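Local structure of uncharacterized protein (Archaeoglobus fulgidus DSM 4304, 3BPD) at residues F[9-14]-F[63-68]; F[26-31]-F[51-56]. The protein is of unknown function but binds magnesium ions and assembles as a heptamer of small alpha-beta subunits. The protein carries 1 engineered substitution. All coordinates share one frame; numbering follows the deposited sequence.

Contact 1: F[9-14]-F[63-68]; sequences LVLDVL and EQIKGV. With MG (magnesium ion), chain Y.
Ile65 carries its CG1 branch beside its own backbone N (chi1 -71°) and its CG2 methyl anti to that N, and this fork lets one helix residue reach two strand residues. Leu9, whose CG is likewise beside its backbone N (chi1 -63°), brings CD1 to 4.0 Å from CD1 of Ile65, methyl against methyl, with the two side chains crossing at a slant. The other branch serves Leu11: Ile65 CG2 stands 4.3 Å from Leu11 CD1. All three residues are buried, and the backbones stay well apart, with the CA atoms of Leu9 and Ile65 separated by 9.8 Å. From the same helix, Tyr62 packs on Leu9 and Ile69 on Leu11.

The strand's alternation sends Asp12 to the other side, where its OD1 binds a magnesium ion at 2.2 Å. Ser78 of the adjacent strand 75-85 is a second ligand of that metal. Strand 6-16 therefore gives leucines to the core and a carboxylate to the metal site. Helix 62-71 lying across strand 6-16 in this way belongs to a ferredoxin-like beta-alpha-beta-beta-alpha-beta fold, with its helices on one face of an antiparallel sheet.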
ATOM      1  N   LEU F   9      20.871   0.910  -9.173  1.00 26.46           N
ATOM      2  CA  LEU F   9      21.372   2.261  -8.968  1.00 26.28           C
ATOM      3  C   LEU F   9      20.288   3.294  -9.292  1.00 26.48           C
ATOM      4  O   LEU F   9      19.512   3.133 -10.238  1.00 28.05           O
ATOM      5  CB  LEU F   9      22.589   2.525  -9.874  1.00 26.03           C
ATOM      6  CG  LEU F   9      23.844   1.683  -9.658  1.00 26.96           C
ATOM      7  CD1 LEU F   9      24.798   1.798 -10.840  1.00 28.32           C
ATOM      8  CD2 LEU F   9      24.509   2.143  -8.380  1.00 28.82           C
ATOM      9  N   VAL F  10      20.207   4.343  -8.489  1.00 24.05           N
ATOM     10  CA  VAL F  10      19.264   5.405  -8.786  1.00 22.01           C
ATOM     11  C   VAL F  10      20.186   6.598  -8.951  1.00 21.23           C
ATOM     12  O   VAL F  10      20.783   7.079  -7.998  1.00 21.13           O
ATOM     13  CB  VAL F  10      18.237   5.642  -7.648  1.00 21.28           C
ATOM     14  CG1 VAL F  10      17.429   6.906  -7.947  1.00 18.24           C
ATOM     15  CG2 VAL F  10      17.301   4.431  -7.522  1.00 15.24           C
ATOM     16  N   LEU F  11      20.333   7.040 -10.185  1.00 21.67           N
ATOM     17  CA  LEU F  11      21.213   8.149 -10.472  1.00 23.09           C
ATOM     18  C   LEU F  11      20.504   9.465 -10.753  1.00 23.86           C
ATOM     19  O   LEU F  11      19.556   9.521 -11.526  1.00 25.69           O
ATOM     20  CB  LEU F  11      22.102   7.785 -11.658  1.00 23.31           C
ATOM     21  CG  LEU F  11      22.858   6.468 -11.477  1.00 23.28           C
ATOM     22  CD1 LEU F  11      23.844   6.286 -12.607  1.00 22.42           C
ATOM     23  CD2 LEU F  11      23.582   6.471 -10.138  1.00 23.64           C
ATOM     24  N   ASP F  12      20.954  10.524 -10.095  1.00 23.73           N
ATOM     25  CA  ASP F  12      20.392  11.841 -10.336  1.00 23.96           C
ATOM     26  C   ASP F  12      21.250  12.414 -11.453  1.00 23.36           C
ATOM     27  O   ASP F  12      22.441  12.666 -11.258  1.00 23.25           O
ATOM     28  CB  ASP F  12      20.526  12.730  -9.108  1.00 27.28           C
ATOM     29  CG  ASP F  12      20.203  14.171  -9.414  1.00 30.75           C
ATOM     30  OD1 ASP F  12      20.514  15.037  -8.572  1.00 33.68           O
ATOM     31  OD2 ASP F  12      19.633  14.439 -10.501  1.00 32.94           O
ATOM     32  N   VAL F  13      20.648  12.623 -12.616  1.00 22.20           N
ATOM     33  CA  VAL F  13      21.391  13.137 -13.754  1.00 21.61           C
ATOM     34  C   VAL F  13      20.859  14.428 -14.371  1.00 22.76           C
ATOM     35  O   VAL F  13      19.651  14.615 -14.514  1.00 23.73           O
ATOM     36  CB  VAL F  13      21.483  12.060 -14.858  1.00 19.92           C
ATOM     37  CG1 VAL F  13      22.065  12.646 -16.126  1.00 18.67           C
ATOM     38  CG2 VAL F  13      22.344  10.907 -14.376  1.00 19.29           C
ATOM     39  N   LEU F  14      21.783  15.324 -14.714  1.00 22.28           N
ATOM     40  CA  LEU F  14      21.449  16.582 -15.372  1.00 23.11           C
ATOM     41  C   LEU F  14      21.992  16.426 -16.792  1.00 23.09           C
ATOM     42  O   LEU F  14      23.074  15.877 -16.988  1.00 22.07           O
ATOM     43  CB  LEU F  14      22.130  17.766 -14.686  1.00 23.51           C
ATOM     44  CG  LEU F  14      21.975  19.108 -15.417  1.00 24.21           C
ATOM     45  CD1 LEU F  14      20.595  19.700 -15.130  1.00 24.27           C
ATOM     46  CD2 LEU F  14      23.064  20.066 -14.970  1.00 24.34           C
ATOM     47  N   GLU F  63      31.359   2.122 -13.787  1.00 36.61           N
ATOM     48  CA  GLU F  63      32.105   2.918 -14.756  1.00 37.89           C
ATOM     49  C   GLU F  63      31.457   2.820 -16.141  1.00 36.56           C
ATOM     50  O   GLU F  63      31.204   3.831 -16.795  1.00 36.33           O
ATOM     51  CB  GLU F  63      33.568   2.454 -14.823  1.00 40.54           C
ATOM     52  CG  GLU F  63      34.380   2.648 -13.522  1.00 43.59           C
ATOM     53  CD  GLU F  63      34.512   4.115 -13.065  1.00 44.09           C
ATOM     54  OE1 GLU F  63      34.922   4.975 -13.881  1.00 43.69           O
ATOM     55  OE2 GLU F  63      34.217   4.392 -11.877  1.00 43.95           O
ATOM     56  N   GLN F  64      31.183   1.599 -16.580  1.00 35.28           N
ATOM     57  CA  GLN F  64      30.560   1.399 -17.874  1.00 35.24           C
ATOM     58  C   GLN F  64      29.242   2.171 -17.970  1.00 34.69           C
ATOM     59  O   GLN F  64      28.977   2.827 -18.976  1.00 36.06           O
ATOM     60  CB  GLN F  64      30.310  -0.090 -18.120  1.00 36.30           C
ATOM     61  CG  GLN F  64      29.727  -0.388 -19.491  1.00 39.71           C
ATOM     62  CD  GLN F  64      29.365  -1.848 -19.664  1.00 41.97           C
ATOM     63  OE1 GLN F  64      28.723  -2.440 -18.795  1.00 43.85           O
ATOM     64  NE2 GLN F  64      29.759  -2.436 -20.794  1.00 42.45           N
ATOM     65  N   ILE F  65      28.414   2.095 -16.931  1.00 32.74           N
ATOM     66  CA  ILE F  65      27.142   2.806 -16.931  1.00 30.44           C
ATOM     67  C   ILE F  65      27.383   4.311 -16.973  1.00 30.62           C
ATOM     68  O   ILE F  65      26.692   5.043 -17.689  1.00 30.53           O
ATOM     69  CB  ILE F  65      26.300   2.450 -15.689  1.00 29.36           C
ATOM     70  CG1 ILE F  65      25.792   1.010 -15.814  1.00 30.67           C
ATOM     71  CG2 ILE F  65      25.132   3.412 -15.555  1.00 29.02           C
ATOM     72  CD1 ILE F  65      25.078   0.481 -14.594  1.00 30.53           C
ATOM     73  N   LYS F  66      28.374   4.766 -16.210  1.00 29.76           N
ATOM     74  CA  LYS F  66      28.719   6.182 -16.174  1.00 29.75           C
ATOM     75  C   LYS F  66      29.222   6.581 -17.565  1.00 29.24           C
ATOM     76  O   LYS F  66      28.954   7.679 -18.062  1.00 27.13           O
ATOM     77  CB  LYS F  66      29.808   6.431 -15.121  1.00 30.74           C
ATOM     78  CG  LYS F  66      30.254   7.883 -15.029  1.00 32.10           C
ATOM     79  CD  LYS F  66      31.407   8.073 -14.055  1.00 34.70           C
ATOM     80  CE  LYS F  66      31.962   9.495 -14.175  1.00 37.55           C
ATOM     81  NZ  LYS F  66      33.067   9.839 -13.225  1.00 38.47           N
ATOM     82  N   GLY F  67      29.949   5.663 -18.187  1.00 28.09           N
ATOM     83  CA  GLY F  67      30.476   5.921 -19.504  1.00 27.69           C
ATOM     84  C   GLY F  67      29.359   6.261 -20.458  1.00 27.72           C
ATOM     85  O   GLY F  67      29.406   7.303 -21.106  1.00 27.29           O
ATOM     86  N   VAL F  68      28.346   5.397 -20.526  1.00 27.07           N
ATOM     87  CA  VAL F  68      27.222   5.601 -21.426  1.00 25.01           C
ATOM     88  C   VAL F  68      26.559   6.935 -21.178  1.00 26.41           C
ATOM     89  O   VAL F  68      26.389   7.722 -22.107  1.00 28.00           O
ATOM     90  CB  VAL F  68      26.164   4.491 -21.283  1.00 24.87           C
ATOM     91  CG1 VAL F  68      25.071   4.684 -22.316  1.00 21.36           C
ATOM     92  CG2 VAL F  68      26.810   3.135 -21.454  1.00 23.60           C
TER
HETATM   93 MG    MG Y 110      21.097  14.752  -6.442  1.00 30.31          MG

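Contact 2: F[26-31]-F[51-56]; sequences LKLSEL and IKITIL
Leu28 comes down from helix 21-29 and meets Ile53 of the strand at about a right angle, the two side chains crossing rather than lying alongside one another. The touch is between methyls: Leu28 CD1 is 4.2 Å from Ile53 CG2. The other branch of the leucine turns to the next inward-facing residue of the strand, so that Leu28 CD2 lies 4.3 Å from Ile55 CD1. One leucine thus bridges two isoleucines spaced two residues apart, the pair that a strand presents on one face, and its nearest approach to each is by a different methyl. With its CG anti to the carbonyl carbon (chi1 -82°), Leu28 directs both methyls at the sheet.

The two isoleucines hold nearly the same shape, and it is the position of Leu28 that decides which of their methyls it meets. Leu28 CD1 rests between the two branches of Ile53, near both CG2 and CD1, while Ile55 presents CD1. Val37 of strand 34-44 also packs on Leu28, and Ile69 of helix 62-71 packs on Ile53.

The polar side chains of residues 26-31 lie away from this contact. Ser29 OG donates to Leu26 O at 2.6 Å, the donor tilted 22° from the carbonyl plane, which ties the hydroxyl back to the preceding turn. Lys27 NZ and Glu30 OE2 make a long, weak ion pair at 3.7 Å. On the reverse face of the strand, Thr54 and Leu56 pack on Val89 of a neighbouring subunit.

What joins helix and strand here is wholly apolar. Contact between methyl groups has little directionality, so the seating of the helix probably depends on the fit of branched side chains and on burial from water.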
ATOM      1  N   LEU F  26      17.265   3.440 -24.046  1.00 23.67           N
ATOM      2  CA  LEU F  26      17.662   2.389 -24.979  1.00 24.17           C
ATOM      3  C   LEU F  26      19.126   1.986 -24.826  1.00 25.34           C
ATOM      4  O   LEU F  26      19.434   0.815 -24.602  1.00 23.60           O
ATOM      5  CB  LEU F  26      17.401   2.829 -26.418  1.00 23.67           C
ATOM      6  CG  LEU F  26      15.921   2.971 -26.780  1.00 26.99           C
ATOM      7  CD1 LEU F  26      15.791   3.758 -28.068  1.00 26.89           C
ATOM      8  CD2 LEU F  26      15.258   1.589 -26.902  1.00 26.99           C
ATOM      9  N   LYS F  27      20.028   2.959 -24.933  1.00 26.57           N
ATOM     10  CA  LYS F  27      21.449   2.675 -24.830  1.00 28.24           C
ATOM     11  C   LYS F  27      21.849   1.991 -23.533  1.00 28.58           C
ATOM     12  O   LYS F  27      22.647   1.047 -23.548  1.00 29.04           O
ATOM     13  CB  LYS F  27      22.263   3.954 -25.020  1.00 30.42           C
ATOM     14  CG  LYS F  27      22.108   4.556 -26.407  1.00 34.24           C
ATOM     15  CD  LYS F  27      22.278   3.483 -27.477  1.00 37.20           C
ATOM     16  CE  LYS F  27      21.841   3.974 -28.841  1.00 39.95           C
ATOM     17  NZ  LYS F  27      21.836   2.875 -29.845  1.00 41.74           N
ATOM     18  N   LEU F  28      21.304   2.456 -22.412  1.00 27.68           N
ATOM     19  CA  LEU F  28      21.630   1.851 -21.124  1.00 26.16           C
ATOM     20  C   LEU F  28      21.072   0.454 -21.013  1.00 26.06           C
ATOM     21  O   LEU F  28      21.710  -0.428 -20.438  1.00 25.63           O
ATOM     22  CB  LEU F  28      21.094   2.700 -19.975  1.00 25.14           C
ATOM     23  CG  LEU F  28      22.001   3.876 -19.619  1.00 24.64           C
ATOM     24  CD1 LEU F  28      21.284   4.843 -18.706  1.00 24.66           C
ATOM     25  CD2 LEU F  28      23.262   3.345 -18.960  1.00 26.06           C
ATOM     26  N   SER F  29      19.884   0.253 -21.576  1.00 25.87           N
ATOM     27  CA  SER F  29      19.228  -1.049 -21.521  1.00 26.75           C
ATOM     28  C   SER F  29      19.942  -2.081 -22.372  1.00 28.19           C
ATOM     29  O   SER F  29      19.795  -3.281 -22.156  1.00 26.99           O
ATOM     30  CB  SER F  29      17.777  -0.947 -22.000  1.00 25.49           C
ATOM     31  OG  SER F  29      17.721  -0.773 -23.400  1.00 22.08           O
ATOM     32  N   GLU F  30      20.714  -1.614 -23.347  1.00 30.25           N
ATOM     33  CA  GLU F  30      21.428  -2.523 -24.233  1.00 30.47           C
ATOM     34  C   GLU F  30      22.742  -3.027 -23.634  1.00 31.18           C
ATOM     35  O   GLU F  30      23.368  -3.944 -24.176  1.00 30.61           O
ATOM     36  CB  GLU F  30      21.654  -1.847 -25.583  1.00 29.82           C
ATOM     37  CG  GLU F  30      20.359  -1.585 -26.349  1.00 31.26           C
ATOM     38  CD  GLU F  30      20.546  -0.636 -27.521  1.00 34.54           C
ATOM     39  OE1 GLU F  30      19.569  -0.377 -28.251  1.00 36.37           O
ATOM     40  OE2 GLU F  30      21.672  -0.139 -27.718  1.00 36.97           O
ATOM     41  N   LEU F  31      23.148  -2.434 -22.511  1.00 31.47           N
ATOM     42  CA  LEU F  31      24.357  -2.856 -21.814  1.00 32.90           C
ATOM     43  C   LEU F  31      24.148  -4.293 -21.323  1.00 35.06           C
ATOM     44  O   LEU F  31      23.021  -4.716 -21.027  1.00 34.51           O
ATOM     45  CB  LEU F  31      24.632  -1.944 -20.616  1.00 31.88           C
ATOM     46  CG  LEU F  31      25.327  -0.608 -20.848  1.00 30.78           C
ATOM     47  CD1 LEU F  31      25.218   0.258 -19.600  1.00 30.45           C
ATOM     48  CD2 LEU F  31      26.782  -0.867 -21.199  1.00 30.01           C
ATOM     49  N   ILE F  51      16.828  14.420 -14.552  1.00 26.60           N
ATOM     50  CA  ILE F  51      16.157  13.134 -14.654  1.00 25.73           C
ATOM     51  C   ILE F  51      16.674  12.129 -13.623  1.00 25.75           C
ATOM     52  O   ILE F  51      17.839  12.185 -13.223  1.00 25.85           O
ATOM     53  CB  ILE F  51      16.344  12.542 -16.084  1.00 26.08           C
ATOM     54  CG1 ILE F  51      17.833  12.293 -16.362  1.00 25.27           C
ATOM     55  CG2 ILE F  51      15.795  13.506 -17.127  1.00 25.91           C
ATOM     56  CD1 ILE F  51      18.123  11.711 -17.749  1.00 23.31           C
ATOM     57  N   LYS F  52      15.798  11.221 -13.188  1.00 25.66           N
ATOM     58  CA  LYS F  52      16.164  10.166 -12.236  1.00 24.32           C
ATOM     59  C   LYS F  52      16.284   8.844 -13.017  1.00 23.47           C
ATOM     60  O   LYS F  52      15.324   8.413 -13.657  1.00 23.29           O
ATOM     61  CB  LYS F  52      15.092  10.023 -11.146  1.00 23.35           C
ATOM     62  CG  LYS F  52      15.603  10.260  -9.740  1.00 27.51           C
ATOM     63  CD  LYS F  52      15.879  11.740  -9.496  1.00 32.28           C
ATOM     64  CE  LYS F  52      16.421  12.004  -8.102  1.00 32.43           C
ATOM     65  NZ  LYS F  52      16.244  13.439  -7.744  1.00 36.28           N
ATOM     66  N   ILE F  53      17.457   8.213 -12.971  1.00 22.02           N
ATOM     67  CA  ILE F  53      17.678   6.951 -13.682  1.00 21.93           C
ATOM     68  C   ILE F  53      17.774   5.762 -12.726  1.00 22.35           C
ATOM     69  O   ILE F  53      18.581   5.761 -11.800  1.00 23.17           O
ATOM     70  CB  ILE F  53      18.978   6.979 -14.521  1.00 21.82           C
ATOM     71  CG1 ILE F  53      18.896   8.059 -15.612  1.00 24.26           C
ATOM     72  CG2 ILE F  53      19.206   5.617 -15.159  1.00 21.03           C
ATOM     73  CD1 ILE F  53      20.200   8.254 -16.422  1.00 20.97           C
ATOM     74  N   THR F  54      16.938   4.757 -12.954  1.00 21.52           N
ATOM     75  CA  THR F  54      16.943   3.562 -12.130  1.00 20.57           C
ATOM     76  C   THR F  54      17.381   2.418 -13.036  1.00 22.25           C
ATOM     77  O   THR F  54      16.737   2.132 -14.050  1.00 22.16           O
ATOM     78  CB  THR F  54      15.535   3.248 -11.565  1.00 20.74           C
ATOM     79  OG1 THR F  54      15.092   4.337 -10.759  1.00 20.08           O
ATOM     80  CG2 THR F  54      15.558   1.987 -10.707  1.00 17.56           C
ATOM     81  N   ILE F  55      18.489   1.782 -12.667  1.00 23.47           N
ATOM     82  CA  ILE F  55      19.040   0.666 -13.420  1.00 23.33           C
ATOM     83  C   ILE F  55      19.017  -0.607 -12.591  1.00 23.98           C
ATOM     84  O   ILE F  55      19.525  -0.648 -11.466  1.00 22.27           O
ATOM     85  CB  ILE F  55      20.484   0.934 -13.829  1.00 23.46           C
ATOM     86  CG1 ILE F  55      20.574   2.271 -14.541  1.00 22.83           C
ATOM     87  CG2 ILE F  55      20.972  -0.158 -14.757  1.00 23.74           C
ATOM     88  CD1 ILE F  55      21.973   2.643 -14.913  1.00 25.36           C
ATOM     89  N   LEU F  56      18.415  -1.642 -13.166  1.00 25.40           N
ATOM     90  CA  LEU F  56      18.312  -2.942 -12.523  1.00 26.98           C
ATOM     91  C   LEU F  56      19.159  -3.947 -13.307  1.00 28.66           C
ATOM     92  O   LEU F  56      19.296  -3.833 -14.523  1.00 29.13           O
ATOM     93  CB  LEU F  56      16.849  -3.406 -12.504  1.00 25.78           C
ATOM     94  CG  LEU F  56      16.605  -4.746 -11.802  1.00 25.03           C
ATOM     95  CD1 LEU F  56      17.056  -4.609 -10.356  1.00 24.14           C
ATOM     96  CD2 LEU F  56      15.147  -5.167 -11.887  1.00 21.68           C
TER

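The centres of contact 1 and contact 2 lie about 8 Å apart on one antiparallel sheet, where strands 6-16 and 48-57 are neighbours. Leu11 N to Ile53 O, at 2.7 Å, is a probable hydrogen bond between them. Along the chain come strand 9-14, segment 26-31 at the end of helix 21-29, strand 51-56 and helix 63-68, so contact 2 falls within the stretch spanned by contact 1. Each central strand meets the helix of the other half of the fold, and Ile65 CG2 packs on Ile55 CD1, merging both contacts into a single hydrophobic core. On the other face of strand 6-16, Val10 meets a neighbouring subunit; subunits also touch the helix side.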